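Local coordinates for protein ribokinase (Cryptococcus neoformans var. grubii serotype A, PDB 6CW5) that probably phosphorylates D-ribose at O-5 in a magnesium-dependent reaction with ATP, giving D-ribose 5-phosphate and ADP, at residues A[81-85]-A[86-90]; A[125-128]-A[129-133]; A[70-74]-A[75-79]. All blocks are in the same frame, centred on the assembly; numbering follows the deposited sequence.

Contact 1 of 3, residues A[81-85]-A[86-90]; sequences EMLES and AGVGT
E84 reaches over to T90 where helix 77-85 ends, and its side chain is extended beyond CG, with chi2 162°. T90 OG1 donates to E84 OE2 at 2.6 Å, on the anti lone pair, away from the other oxygen. The two side chains meet at about a right angle. T90 has OG1 between its own N and carbonyl carbon (chi1 60°), a rotamer that turns the hydroxyl to the carboxylate while T90 CG2 touches E84 CG at 3.6 Å. K80 forms a salt bridge with the same OE2.

On the backbone, V88 N reaches L83 O at 3.1 Å and G87 N reaches E84 O at 3.0 Å. With the positive phi of G87 (100°), these bonds define a Schellman motif. V88 CG2 packs 4.1 Å from L83 CD2, beside A56 and A60 of helix 51-61. One residue before L83, M82 O accepts from S85 OG (2.9 Å) and A86 N (3.1 Å), both on one face of its carbonyl plane. The carbonyls of M82, L83 and E84 thus all accept hydrogen bonds at the helix end, and the E84 carboxylate, shared by a hydroxyl and an ammonium, is probably stabilised as an anion.

Contact 2 of 3, residues A[125-128]-A[129-133]; sequences YLPS and PTPTT
T130 OG1 is gripped by two groups of the second subunit, Y124 OH and the backbone N of L149, and it stands at the end of a type VIb turn, P127-S128-P129-T130. The evidence for the turn is a cis peptide before P129, which brings S128 CA to 3.0 Å from P129 CA, together with extended backbone angles at the two central residues. P127 O and T130 N are 3.7 Å apart and no hydrogen bond spans the turn; the bend is defined by the cis bond and the backbone angles of S128 and P129. P127 O also lies 3.2 Å from P129 O; both are acceptors, and nothing is shared between them.

The side chains fit that geometry. S128 OG is turned anti to its N, with chi1 171°, which sets it beside the carbonyl carbon and 3.5 Å from P129 CA. Beyond the bend the chain comes back far enough for two rings to meet: P127 CG touches P131 CD at 4.2 Å, an apolar contact between one carbon of each ring, four residues apart across the bend. T130 CB points away from 125-128, and the OG1 bonds described above lie in the second subunit. The turn is therefore part of the homodimer interface: T130 O accepts from Q180 NE2 of the second subunit and L126 packs on L126 of that subunit, while P127 rests on K94 of its own chain. At the start of the segment, the Y125 ring carries P127 N over one face, 3.6 Å above its plane and displaced toward the rim.

Contact 3 of 3, residues A[70-74]-A[75-79]; sequences GAIGD and DGIWV
The turn that joins strand 66-73 to helix 77-85, the first link of a beta-alpha-beta unit, brings G73 and D74 against G76 and I77. G76 N donates to G73 O at 2.9 Å with an N-H...O angle of 162°; the nitrogen stands above the carbonyl plane, 52° out of it. A weak bond at 3.3 Å follows from I77 N to D74 O. G76 is the N-cap residue, and its own carbonyl receives V79 N at 2.8 Å, opening the helix.

Within the turn, the two isoleucines meet backbone atoms more closely than each other; both also pack on I95 of strand 93-96. With I72 CG1 between its N and carbonyl carbon (chi1 58°) and the chain extended beyond it, I72 CD1 comes to lie 3.4 Å from G76 O and 4.3 Å from I77 CG1. I77 lays CG1 and CD1 alongside D74 O, each at 3.4 Å. The D75 side chain folds back toward the strand, where OD1 hydrogen-bonds T101 OG1, the same hydroxyl that pairs with G73 N, so T101 ties the aspartate to the strand end.

The D75 side chain lies about 4 Å from that of I23, predicted to bind the substrate. This is the first half of a beta-alpha-beta crossover: strand 66-73, helix 77-85, then strand 93-96 parallel to the first, as in the alpha/beta core of PfkB-family sugar kinases.

Overall arrangement
From the N terminus, contact 3 comes first and closes the turn from strand 66-73 into helix 77-85. Contact 1 follows directly, at the other end of the same helix, and turns the chain toward strand 93-96; their centres are 12 Å apart. Contact 2 lies later, in the loop between strands 115-119 and 140-143. The three are in series, so none nests in or crosses another. Space brings the last back to the first: Y125 CD2 packs 4.0 Å from A71 CB, whereas contacts 1 and 2 stay about 12 Å apart at their nearest atoms. Together they link the edge of the large sheet with its crossover helix and the dimer interface.

Contact 1 of 3, residues A[81-85]-A[86-90]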
loop_
_atom_site.group_PDB
_atom_site.type_symbol
_atom_site.label_atom_id
_atom_site.label_comp_id
_atom_site.label_asym_id
_atom_site.label_seq_id
_atom_site.Cartn_x
_atom_site.Cartn_y
_atom_site.Cartn_z
ATOM N N GLU A 81 -11.696 23.130 3.605
ATOM C CA GLU A 81 -12.081 24.447 3.098
ATOM C C GLU A 81 -10.938 25.452 3.207
ATOM O O GLU A 81 -10.812 26.334 2.351
ATOM C CB GLU A 81 -13.313 24.942 3.851
ATOM C CG GLU A 81 -14.472 23.994 3.692
ATOM C CD GLU A 81 -15.705 24.452 4.417
ATOM O OE1 GLU A 81 -15.572 25.108 5.472
ATOM O OE2 GLU A 81 -16.811 24.160 3.916
ATOM N N MET A 82 -10.112 25.349 4.255
ATOM C CA MET A 82 -8.920 26.191 4.350
ATOM C C MET A 82 -7.956 25.888 3.217
ATOM O O MET A 82 -7.402 26.799 2.589
ATOM C CB MET A 82 -8.207 25.971 5.687
ATOM C CG MET A 82 -8.878 26.536 6.909
ATOM S SD MET A 82 -7.825 26.273 8.363
ATOM C CE MET A 82 -6.327 27.121 7.856
ATOM N N LEU A 83 -7.713 24.602 2.970
ATOM C CA LEU A 83 -6.838 24.212 1.869
ATOM C C LEU A 83 -7.349 24.777 0.553
ATOM O O LEU A 83 -6.593 25.370 -0.225
ATOM C CB LEU A 83 -6.749 22.687 1.805
ATOM C CG LEU A 83 -5.935 22.010 2.900
ATOM C CD1 LEU A 83 -6.331 20.527 2.993
ATOM C CD2 LEU A 83 -4.427 22.177 2.614
ATOM N N GLU A 84 -8.649 24.633 0.299
ATOM C CA GLU A 84 -9.209 25.155 -0.941
ATOM C C GLU A 84 -9.063 26.669 -1.024
ATOM O O GLU A 84 -8.788 27.213 -2.104
ATOM C CB GLU A 84 -10.679 24.738 -1.067
ATOM C CG GLU A 84 -10.817 23.231 -1.246
ATOM C CD GLU A 84 -12.204 22.693 -0.940
ATOM O OE1 GLU A 84 -13.019 23.436 -0.359
ATOM O OE2 GLU A 84 -12.476 21.519 -1.282
ATOM N N SER A 85 -9.240 27.378 0.096
ATOM C CA SER A 85 -9.128 28.829 0.005
ATOM C C SER A 85 -7.697 29.258 -0.280
ATOM O O SER A 85 -7.480 30.360 -0.784
ATOM C CB SER A 85 -9.649 29.507 1.276
ATOM O OG SER A 85 -8.728 29.348 2.341
ATOM N N ALA A 86 -6.717 28.413 0.010
ATOM C CA ALA A 86 -5.334 28.731 -0.324
ATOM C C ALA A 86 -4.938 28.320 -1.740
ATOM O O ALA A 86 -3.826 28.633 -2.165
ATOM C CB ALA A 86 -4.386 28.069 0.673
ATOM N N GLY A 87 -5.811 27.644 -2.481
ATOM C CA GLY A 87 -5.498 27.217 -3.828
ATOM C C GLY A 87 -5.089 25.765 -3.962
ATOM O O GLY A 87 -4.773 25.333 -5.078
ATOM N N VAL A 88 -5.091 25.005 -2.868
ATOM C CA VAL A 88 -4.745 23.583 -2.913
ATOM C C VAL A 88 -5.901 22.805 -3.526
ATOM O O VAL A 88 -7.050 22.928 -3.085
ATOM C CB VAL A 88 -4.422 23.062 -1.509
ATOM C CG1 VAL A 88 -4.114 21.571 -1.531
ATOM C CG2 VAL A 88 -3.268 23.860 -0.910
ATOM N N GLY A 89 -5.604 21.995 -4.539
ATOM C CA GLY A 89 -6.643 21.174 -5.135
ATOM C C GLY A 89 -7.018 20.027 -4.216
ATOM O O GLY A 89 -6.160 19.391 -3.606
ATOM N N THR A 90 -8.328 19.769 -4.104
ATOM C CA THR A 90 -8.810 18.785 -3.139
ATOM C C THR A 90 -9.751 17.745 -3.744
ATOM O O THR A 90 -10.470 17.074 -2.990
ATOM C CB THR A 90 -9.532 19.478 -1.978
ATOM O OG1 THR A 90 -10.647 20.209 -2.507
ATOM C CG2 THR A 90 -8.588 20.435 -1.247
#

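Contact 2 of 3, residues A[125-128]-A[129-133]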
loop_
_atom_site.group_PDB
_atom_site.type_symbol
_atom_site.label_atom_id
_atom_site.label_comp_id
_atom_site.label_asym_id
_atom_site.label_seq_id
_atom_site.Cartn_x
_atom_site.Cartn_y
_atom_site.Cartn_z
ATOM N N TYR A 125 -7.285 5.506 5.907
ATOM C CA TYR A 125 -8.364 4.985 5.074
ATOM C C TYR A 125 -7.910 4.831 3.635
ATOM O O TYR A 125 -7.258 5.713 3.075
ATOM C CB TYR A 125 -9.534 5.938 5.112
ATOM C CG TYR A 125 -10.626 5.662 4.091
ATOM C CD1 TYR A 125 -11.629 4.717 4.351
ATOM C CD2 TYR A 125 -10.687 6.375 2.897
ATOM C CE1 TYR A 125 -12.667 4.493 3.437
ATOM C CE2 TYR A 125 -11.747 6.154 1.979
ATOM C CZ TYR A 125 -12.704 5.208 2.250
ATOM O OH TYR A 125 -13.738 4.985 1.340
ATOM N N LEU A 126 -8.265 3.702 3.040
ATOM C CA LEU A 126 -8.075 3.482 1.627
ATOM C C LEU A 126 -9.418 3.039 1.067
ATOM O O LEU A 126 -10.048 2.108 1.606
ATOM C CB LEU A 126 -7.000 2.416 1.375
ATOM C CG LEU A 126 -5.603 2.885 1.759
ATOM C CD1 LEU A 126 -4.612 1.745 1.587
ATOM C CD2 LEU A 126 -5.221 4.054 0.902
ATOM N N PRO A 127 -9.902 3.669 0.006
ATOM C CA PRO A 127 -11.221 3.302 -0.519
ATOM C C PRO A 127 -11.185 1.989 -1.272
ATOM O O PRO A 127 -10.191 1.645 -1.917
ATOM C CB PRO A 127 -11.556 4.460 -1.473
ATOM C CG PRO A 127 -10.205 4.949 -1.934
ATOM C CD PRO A 127 -9.329 4.838 -0.683
ATOM N N SER A 128 -12.322 1.246 -1.188
ATOM C CA SER A 128 -12.515 0.033 -1.966
ATOM C C SER A 128 -13.534 0.283 -3.076
ATOM O O SER A 128 -14.515 0.990 -2.849
ATOM C CB SER A 128 -13.009 -1.105 -1.054
ATOM O OG SER A 128 -13.411 -2.237 -1.820
ATOM N N PRO A 129 -13.326 -0.246 -4.295
ATOM C CA PRO A 129 -12.088 -0.919 -4.735
ATOM C C PRO A 129 -10.986 0.074 -4.889
ATOM O O PRO A 129 -11.254 1.276 -4.889
ATOM C CB PRO A 129 -12.472 -1.497 -6.091
ATOM C CG PRO A 129 -13.427 -0.503 -6.602
ATOM C CD PRO A 129 -14.271 -0.104 -5.406
ATOM N N THR A 130 -9.751 -0.407 -4.966
ATOM C CA THR A 130 -8.631 0.494 -5.138
ATOM C C THR A 130 -8.716 1.088 -6.534
ATOM O O THR A 130 -8.713 0.337 -7.516
ATOM C CB THR A 130 -7.315 -0.247 -4.972
ATOM O OG1 THR A 130 -7.276 -0.830 -3.668
ATOM C CG2 THR A 130 -6.141 0.745 -5.111
ATOM N N PRO A 131 -8.816 2.394 -6.681
ATOM C CA PRO A 131 -8.989 2.959 -8.019
ATOM C C PRO A 131 -7.641 3.175 -8.703
ATOM O O PRO A 131 -6.579 3.117 -8.078
ATOM C CB PRO A 131 -9.680 4.296 -7.741
ATOM C CG PRO A 131 -9.117 4.725 -6.416
ATOM C CD PRO A 131 -8.854 3.427 -5.622
ATOM N N THR A 132 -7.729 3.388 -10.018
ATOM C CA THR A 132 -6.581 3.892 -10.760
ATOM C C THR A 132 -6.203 5.245 -10.181
ATOM O O THR A 132 -7.058 6.127 -10.037
ATOM C CB THR A 132 -6.930 4.064 -12.236
ATOM O OG1 THR A 132 -7.405 2.832 -12.800
ATOM C CG2 THR A 132 -5.735 4.601 -13.061
ATOM N N THR A 133 -4.925 5.428 -9.907
ATOM C CA THR A 133 -4.383 6.761 -9.650
ATOM C C THR A 133 -3.336 7.062 -10.717
ATOM O O THR A 133 -2.381 6.302 -10.903
ATOM C CB THR A 133 -3.809 6.874 -8.235
ATOM O OG1 THR A 133 -4.849 6.608 -7.273
ATOM C CG2 THR A 133 -3.260 8.288 -7.988
#

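Contact 3 of 3, residues A[70-74]-A[75-79]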
loop_
_atom_site.group_PDB
_atom_site.type_symbol
_atom_site.label_atom_id
_atom_site.label_comp_id
_atom_site.label_asym_id
_atom_site.label_seq_id
_atom_site.Cartn_x
_atom_site.Cartn_y
_atom_site.Cartn_z
ATOM N N GLY A 70 -5.704 12.255 -0.158
ATOM C CA GLY A 70 -5.746 11.695 1.186
ATOM C C GLY A 70 -7.186 11.623 1.655
ATOM O O GLY A 70 -8.091 11.536 0.825
ATOM N N ALA A 71 -7.421 11.664 2.964
ATOM C CA ALA A 71 -8.791 11.508 3.433
ATOM C C ALA A 71 -8.975 12.212 4.770
ATOM O O ALA A 71 -8.061 12.262 5.599
ATOM C CB ALA A 71 -9.164 10.033 3.576
ATOM N N ILE A 72 -10.191 12.706 4.987
ATOM C CA ILE A 72 -10.597 13.294 6.260
ATOM C C ILE A 72 -11.933 12.684 6.657
ATOM O O ILE A 72 -12.597 12.008 5.867
ATOM C CB ILE A 72 -10.725 14.831 6.195
ATOM C CG1 ILE A 72 -11.740 15.221 5.105
ATOM C CG2 ILE A 72 -9.342 15.456 5.945
ATOM C CD1 ILE A 72 -12.182 16.695 5.180
ATOM N N GLY A 73 -12.347 12.970 7.898
ATOM C CA GLY A 73 -13.721 12.728 8.273
ATOM C C GLY A 73 -14.568 13.979 8.117
ATOM O O GLY A 73 -14.049 15.052 7.817
ATOM N N ASP A 74 -15.881 13.813 8.335
ATOM C CA ASP A 74 -16.800 14.951 8.338
ATOM C C ASP A 74 -16.269 16.098 9.187
ATOM O O ASP A 74 -16.455 17.273 8.847
ATOM C CB ASP A 74 -18.169 14.527 8.879
ATOM C CG ASP A 74 -19.083 13.969 7.815
ATOM O OD1 ASP A 74 -18.637 13.791 6.666
ATOM O OD2 ASP A 74 -20.267 13.717 8.135
ATOM N N ASP A 75 -15.624 15.774 10.315
ATOM C CA ASP A 75 -15.208 16.795 11.264
ATOM C C ASP A 75 -14.024 17.611 10.771
ATOM O O ASP A 75 -13.663 18.601 11.418
ATOM C CB ASP A 75 -14.886 16.160 12.621
ATOM C CG ASP A 75 -13.750 15.141 12.570
ATOM O OD1 ASP A 75 -13.276 14.730 11.477
ATOM O OD2 ASP A 75 -13.311 14.748 13.676
ATOM N N GLY A 76 -13.428 17.237 9.642
ATOM C CA GLY A 76 -12.301 17.952 9.092
ATOM C C GLY A 76 -12.629 18.799 7.892
ATOM O O GLY A 76 -11.701 19.358 7.277
ATOM N N ILE A 77 -13.896 18.937 7.524
ATOM C CA ILE A 77 -14.235 19.696 6.324
ATOM C C ILE A 77 -13.714 21.127 6.415
ATOM O O ILE A 77 -13.288 21.701 5.406
ATOM C CB ILE A 77 -15.756 19.632 6.082
ATOM C CG1 ILE A 77 -16.130 18.236 5.577
ATOM C CG2 ILE A 77 -16.208 20.698 5.094
ATOM C CD1 ILE A 77 -17.628 17.917 5.726
ATOM N N TRP A 78 -13.666 21.703 7.623
ATOM C CA TRP A 78 -13.143 23.061 7.762
ATOM C C TRP A 78 -11.668 23.147 7.373
ATOM O O TRP A 78 -11.209 24.198 6.907
ATOM C CB TRP A 78 -13.375 23.573 9.193
ATOM C CG TRP A 78 -12.616 22.805 10.258
ATOM C CD1 TRP A 78 -13.017 21.670 10.888
ATOM C CD2 TRP A 78 -11.332 23.135 10.805
ATOM N NE1 TRP A 78 -12.064 21.270 11.798
ATOM C CE2 TRP A 78 -11.022 22.157 11.768
ATOM C CE3 TRP A 78 -10.421 24.172 10.584
ATOM C CZ2 TRP A 78 -9.832 22.178 12.506
ATOM C CZ3 TRP A 78 -9.243 24.194 11.327
ATOM C CH2 TRP A 78 -8.968 23.208 12.274
ATOM N N VAL A 79 -10.916 22.056 7.525
ATOM C CA VAL A 79 -9.535 22.032 7.043
ATOM C C VAL A 79 -9.507 21.926 5.524
ATOM O O VAL A 79 -8.710 22.592 4.854
ATOM C CB VAL A 79 -8.756 20.878 7.691
ATOM C CG1 VAL A 79 -7.279 20.900 7.244
ATOM C CG2 VAL A 79 -8.881 20.934 9.227
#